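Local coordinates for protein UspA1 (Moraxella catarrhalis, PDB 3PR7) that serves as a trimeric autotransporter adhesin of the bacterial surface, binding fibronectin and the host receptor CEACAM1 and responding to mechanical force, at residues A[190-194]-A[206-210]. Residues are numbered along the deposited sequence; the frame is centred on the assembly and turned at random.
Sequences GENSV and QQNVF
The carbonyl oxygen of E191 takes two hydrogen bonds, one from each segment. N208 N donates to it at 3.1 Å, almost in line with the C=O bond (170° at the oxygen), while S193 OG of its own segment approaches E191 O from above the carbonyl plane, at 3.3 Å. The same hydroxyl then works as an acceptor: V209 N gives its hydrogen to S193 OG at 3.0 Å, in a nearly straight bond. With chi1 of -73°, S193 OG lies beside its own backbone N and anti to the carbonyl carbon, which places it to bridge the turn of 190-194 to the next coil. One step further on, V194 N bonds to V209 O at 2.9 Å and begins the parallel pairing of V194 with F210. At the bend N192 and N208 occupy matching places in successive coils, both with left-handed backbone angles, and ND2 of N208 comes within 3.4 Å of CB of N192. Beside them E191 and Q207 run alongside each other in the same direction, their carboxylate and amide planes nearly coplanar, with CG of E191 4.0 Å from NE2 of Q207. At the strand end, CG2 of V194 meets the F210 ring obliquely, 3.7 Å from CD1.

Such repetition from one coil to the next is characteristic of the left-handed parallel beta-roll of YadA-like heads. N192 OD1 is bonded to N178 ND2 and Q207 N to N223 OD1, extending the polar pairing to the coils before and after. V194 and F210 pack on I196 and G213 of a second subunit, and the two segments lead from the loops after strands 186-188 and 200-202 into the adjacent parallel strands 194-196 and 210-212.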
# COMPACT_ATOMS: atom_id res chain seq x y z
N GLY A 190 0.71 -16.80 -10.75
CA GLY A 190 1.90 -16.94 -11.57
C GLY A 190 3.02 -16.04 -11.08
O GLY A 190 2.78 -14.90 -10.69
N GLU A 191 4.25 -16.56 -11.11
CA GLU A 191 5.43 -15.86 -10.59
C GLU A 191 5.65 -14.51 -11.23
O GLU A 191 5.45 -14.34 -12.44
CB GLU A 191 6.71 -16.65 -10.83
CG GLU A 191 6.79 -17.94 -10.14
CD GLU A 191 7.84 -18.03 -9.04
OE1 GLU A 191 8.90 -18.66 -9.30
OE2 GLU A 191 7.58 -17.55 -7.88
N ASN A 192 6.11 -13.56 -10.41
CA ASN A 192 6.51 -12.22 -10.86
C ASN A 192 5.50 -11.58 -11.80
O ASN A 192 5.85 -11.16 -12.91
CB ASN A 192 7.90 -12.25 -11.49
CG ASN A 192 8.96 -12.77 -10.54
OD1 ASN A 192 9.17 -12.22 -9.46
ND2 ASN A 192 9.65 -13.83 -10.95
N SER A 193 4.25 -11.53 -11.36
CA SER A 193 3.18 -10.95 -12.15
C SER A 193 2.48 -9.85 -11.39
O SER A 193 2.56 -9.78 -10.15
CB SER A 193 2.19 -12.04 -12.59
OG SER A 193 2.76 -12.85 -13.61
N VAL A 194 1.80 -8.97 -12.12
CA VAL A 194 1.14 -7.81 -11.55
C VAL A 194 -0.25 -7.66 -12.17
O VAL A 194 -0.40 -7.77 -13.39
CB VAL A 194 1.95 -6.51 -11.79
CG1 VAL A 194 1.20 -5.29 -11.28
CG2 VAL A 194 3.32 -6.59 -11.14
N GLN A 206 1.57 -19.04 -15.79
CA GLN A 206 1.61 -17.82 -16.59
C GLN A 206 2.53 -16.86 -15.86
O GLN A 206 2.11 -16.19 -14.91
CB GLN A 206 0.21 -17.20 -16.76
CG GLN A 206 -0.83 -18.10 -17.40
CD GLN A 206 -2.10 -17.36 -17.75
OE1 GLN A 206 -3.10 -17.41 -17.03
NE2 GLN A 206 -2.07 -16.64 -18.87
N GLN A 207 3.78 -16.80 -16.29
CA GLN A 207 4.79 -16.00 -15.61
C GLN A 207 4.98 -14.64 -16.26
O GLN A 207 4.69 -14.46 -17.45
CB GLN A 207 6.12 -16.74 -15.57
CG GLN A 207 6.11 -17.97 -14.67
CD GLN A 207 7.34 -18.83 -14.86
OE1 GLN A 207 7.61 -19.30 -15.97
NE2 GLN A 207 8.08 -19.06 -13.79
N ASN A 208 5.46 -13.68 -15.47
CA ASN A 208 5.82 -12.34 -15.96
C ASN A 208 4.72 -11.65 -16.77
O ASN A 208 4.98 -11.09 -17.83
CB ASN A 208 7.12 -12.41 -16.77
CG ASN A 208 8.30 -12.86 -15.94
OD1 ASN A 208 8.97 -13.84 -16.27
ND2 ASN A 208 8.57 -12.15 -14.84
N VAL A 209 3.50 -11.70 -16.24
CA VAL A 209 2.36 -11.09 -16.90
C VAL A 209 1.96 -9.82 -16.16
O VAL A 209 1.87 -9.80 -14.94
CB VAL A 209 1.17 -12.08 -16.99
CG1 VAL A 209 -0.13 -11.37 -17.35
CG2 VAL A 209 1.47 -13.19 -17.99
N PHE A 210 1.74 -8.75 -16.92
CA PHE A 210 1.40 -7.46 -16.33
C PHE A 210 0.06 -6.96 -16.84
O PHE A 210 -0.16 -6.85 -18.05
CB PHE A 210 2.52 -6.45 -16.59
CG PHE A 210 3.84 -6.88 -16.03
CD1 PHE A 210 4.22 -6.53 -14.74
CD2 PHE A 210 4.71 -7.67 -16.79
CE1 PHE A 210 5.44 -6.94 -14.22
CE2 PHE A 210 5.93 -8.08 -16.27
CZ PHE A 210 6.29 -7.72 -14.98